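PDB 1U8S: glycine cleavage system transcriptional repressor, putative from Vibrio cholerae, which probably acts as a cytoplasmic repressor of glycine cleavage system genes, built from two ACT domains that may sense a small ligand. Local coordinates for residues C20-R25 with P67-Q72. Sequence-based numbering, arbitrary orientation.
Sequences CNEVVR and PLLGQQ
Leu69 lays both of its methyl carbons against Glu22, and within 67-72 it is this leucine that reaches the segment 20-25 of the neighbouring helix. The contact is a worked example of how a single branched side chain can fill the space between two helical segments: the nearest CA atoms, those of Glu22 and Leu69, are 8.0 Å from each other. With CG swung anti to the backbone N (chi1 -166°), the leucine extends across the gap and both prongs of its fork face the base of the glutamate from one side, CD1 and CD2 each lying 4.0 Å from Glu22 CB. The two branches then part company. CD2 turns inward over the helix backbone, 3.9 Å from Glu22 O. Looser support comes from Val23, whose CG2 is 4.4 Å from Leu69 CD2. This is the more buried side, where a methyl packs on helix backbone, and it passes into the layer where Val23 rests on Leu48 of strand 45-54.

CD1 serves the more open side, between two residues that both remain partly exposed. Glu22 OE2 passes 3.8 Å from Leu69 CD1, so the aliphatic methyl borders a carboxylate that has its polar business elsewhere: OE1 forms a salt bridge with Arg16, which should favour the charged form. The extended glutamate chain carries that carboxylate alongside CD1, which is touched by CB and OE2 alike. Only 118 Å² is buried between the segments in all, mostly by Leu69. Two helices packed side by side on one face of a four-stranded antiparallel sheet, with strand order 2-3-1-4, form the βαββαβ ferredoxin-like fold of the ACT domain.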
ATOM      1  N   CYS B  20       5.024   7.361 -11.743  1.00 58.74           N
ATOM      2  CA  CYS B  20       3.694   6.776 -11.581  1.00 57.80           C
ATOM      3  C   CYS B  20       2.780   7.017 -12.789  1.00 57.93           C
ATOM      4  O   CYS B  20       1.792   6.314 -12.974  1.00 57.50           O
ATOM      5  CB  CYS B  20       3.035   7.323 -10.309  1.00 58.86           C
ATOM      6  SG  CYS B  20       1.515   6.468  -9.811  1.00 57.46           S
ATOM      7  N   ASN B  21       3.102   8.014 -13.608  1.00 58.91           N
ATOM      8  CA  ASN B  21       2.308   8.294 -14.800  1.00 59.56           C
ATOM      9  C   ASN B  21       2.480   7.153 -15.788  1.00 59.28           C
ATOM     10  O   ASN B  21       1.515   6.521 -16.205  1.00 60.25           O
ATOM     11  CB  ASN B  21       2.769   9.592 -15.472  1.00 61.10           C
ATOM     12  CG  ASN B  21       2.015  10.809 -14.977  1.00 62.75           C
ATOM     13  OD1 ASN B  21       2.574  11.905 -14.888  1.00 64.86           O
ATOM     14  ND2 ASN B  21       0.732  10.632 -14.673  1.00 62.59           N
ATOM     15  N   GLU B  22       3.729   6.896 -16.149  1.00 58.69           N
ATOM     16  CA  GLU B  22       4.062   5.850 -17.105  1.00 58.42           C
ATOM     17  C   GLU B  22       3.518   4.494 -16.692  1.00 57.26           C
ATOM     18  O   GLU B  22       3.068   3.718 -17.536  1.00 56.85           O
ATOM     19  CB  GLU B  22       5.579   5.780 -17.269  1.00 59.71           C
ATOM     20  CG  GLU B  22       6.196   7.123 -17.629  1.00 61.75           C
ATOM     21  CD  GLU B  22       7.679   7.192 -17.320  1.00 62.91           C
ATOM     22  OE1 GLU B  22       8.246   8.305 -17.378  1.00 61.96           O
ATOM     23  OE2 GLU B  22       8.277   6.134 -17.021  1.00 64.52           O
ATOM     24  N   VAL B  23       3.549   4.207 -15.396  1.00 56.28           N
ATOM     25  CA  VAL B  23       3.053   2.928 -14.914  1.00 54.50           C
ATOM     26  C   VAL B  23       1.576   2.741 -15.215  1.00 53.74           C
ATOM     27  O   VAL B  23       1.191   1.759 -15.850  1.00 53.15           O
ATOM     28  CB  VAL B  23       3.277   2.771 -13.411  1.00 54.76           C
ATOM     29  CG1 VAL B  23       2.734   1.431 -12.950  1.00 56.11           C
ATOM     30  CG2 VAL B  23       4.762   2.866 -13.104  1.00 55.01           C
ATOM     31  N   VAL B  24       0.741   3.671 -14.772  1.00 53.27           N
ATOM     32  CA  VAL B  24      -0.690   3.544 -15.032  1.00 55.02           C
ATOM     33  C   VAL B  24      -0.948   3.770 -16.513  1.00 55.68           C
ATOM     34  O   VAL B  24      -1.950   3.313 -17.065  1.00 56.39           O
ATOM     35  CB  VAL B  24      -1.529   4.571 -14.221  1.00 54.24           C
ATOM     36  CG1 VAL B  24      -1.179   4.482 -12.751  1.00 54.19           C
ATOM     37  CG2 VAL B  24      -1.303   5.974 -14.753  1.00 54.71           C
ATOM     38  N   ARG B  25      -0.026   4.486 -17.144  1.00 56.21           N
ATOM     39  CA  ARG B  25      -0.117   4.807 -18.560  1.00 56.15           C
ATOM     40  C   ARG B  25       0.043   3.528 -19.363  1.00 53.89           C
ATOM     41  O   ARG B  25      -0.772   3.205 -20.226  1.00 52.94           O
ATOM     42  CB  ARG B  25       0.982   5.813 -18.921  1.00 58.88           C
ATOM     43  CG  ARG B  25       1.025   6.246 -20.373  1.00 62.57           C
ATOM     44  CD  ARG B  25       2.101   7.309 -20.589  1.00 65.69           C
ATOM     45  NE  ARG B  25       2.386   7.490 -22.007  1.00 68.55           N
ATOM     46  CZ  ARG B  25       2.861   6.531 -22.796  1.00 71.07           C
ATOM     47  NH1 ARG B  25       3.107   5.322 -22.302  1.00 72.30           N
ATOM     48  NH2 ARG B  25       3.086   6.773 -24.081  1.00 72.79           N
ATOM     49  N   PRO B  67       8.484  -4.741 -17.857  1.00 55.42           N
ATOM     50  CA  PRO B  67       9.900  -4.833 -17.486  1.00 56.12           C
ATOM     51  C   PRO B  67      10.779  -3.816 -18.226  1.00 56.93           C
ATOM     52  O   PRO B  67      11.759  -3.317 -17.671  1.00 57.30           O
ATOM     53  CB  PRO B  67      10.255  -6.279 -17.837  1.00 55.52           C
ATOM     54  CG  PRO B  67       8.939  -7.009 -17.689  1.00 54.33           C
ATOM     55  CD  PRO B  67       7.972  -6.040 -18.327  1.00 54.88           C
ATOM     56  N   LEU B  68      10.432  -3.514 -19.476  1.00 57.25           N
ATOM     57  CA  LEU B  68      11.208  -2.562 -20.267  1.00 58.45           C
ATOM     58  C   LEU B  68      11.157  -1.181 -19.643  1.00 58.83           C
ATOM     59  O   LEU B  68      12.165  -0.478 -19.588  1.00 59.56           O
ATOM     60  CB  LEU B  68      10.676  -2.484 -21.697  1.00 58.26           C
ATOM     61  CG  LEU B  68      10.720  -3.795 -22.476  1.00 58.90           C
ATOM     62  CD1 LEU B  68      10.244  -3.557 -23.904  1.00 58.47           C
ATOM     63  CD2 LEU B  68      12.137  -4.345 -22.460  1.00 57.75           C
ATOM     64  N   LEU B  69       9.971  -0.799 -19.185  1.00 59.25           N
ATOM     65  CA  LEU B  69       9.775   0.493 -18.543  1.00 59.54           C
ATOM     66  C   LEU B  69      10.734   0.559 -17.360  1.00 60.78           C
ATOM     67  O   LEU B  69      11.335   1.598 -17.079  1.00 60.70           O
ATOM     68  CB  LEU B  69       8.334   0.609 -18.050  1.00 59.56           C
ATOM     69  CG  LEU B  69       7.804   1.986 -17.647  1.00 60.51           C
ATOM     70  CD1 LEU B  69       7.732   2.884 -18.877  1.00 59.47           C
ATOM     71  CD2 LEU B  69       6.420   1.841 -17.023  1.00 58.83           C
ATOM     72  N   GLY B  70      10.881  -0.577 -16.682  1.00 62.55           N
ATOM     73  CA  GLY B  70      11.752  -0.663 -15.524  1.00 64.51           C
ATOM     74  C   GLY B  70      13.223  -0.679 -15.882  1.00 66.65           C
ATOM     75  O   GLY B  70      14.092  -0.516 -15.021  1.00 66.65           O
ATOM     76  N   GLN B  71      13.510  -0.881 -17.160  1.00 68.26           N
ATOM     77  CA  GLN B  71      14.888  -0.910 -17.621  1.00 69.12           C
ATOM     78  C   GLN B  71      15.392   0.513 -17.824  1.00 68.27           C
ATOM     79  O   GLN B  71      16.467   0.877 -17.352  1.00 67.25           O
ATOM     80  CB  GLN B  71      14.977  -1.688 -18.937  1.00 71.41           C
ATOM     81  CG  GLN B  71      16.330  -1.599 -19.632  1.00 73.98           C
ATOM     82  CD  GLN B  71      16.219  -1.786 -21.140  1.00 76.07           C
ATOM     83  OE1 GLN B  71      15.471  -1.067 -21.815  1.00 76.28           O
ATOM     84  NE2 GLN B  71      16.967  -2.749 -21.674  1.00 76.50           N
ATOM     85  N   GLN B  72      14.591   1.318 -18.513  1.00 68.68           N
ATOM     86  CA  GLN B  72      14.957   2.696 -18.820  1.00 70.86           C
ATOM     87  C   GLN B  72      14.700   3.718 -17.710  1.00 71.35           C
ATOM     88  O   GLN B  72      14.867   4.927 -17.914  1.00 69.75           O
ATOM     89  CB  GLN B  72      14.240   3.133 -20.099  1.00 71.87           C
ATOM     90  CG  GLN B  72      12.748   2.828 -20.114  1.00 72.09           C
ATOM     91  CD  GLN B  72      12.050   3.392 -21.341  1.00 73.15           C
ATOM     92  OE1 GLN B  72      12.039   4.605 -21.564  1.00 72.33           O
ATOM     93  NE2 GLN B  72      11.467   2.511 -22.148  1.00 74.91           N
TER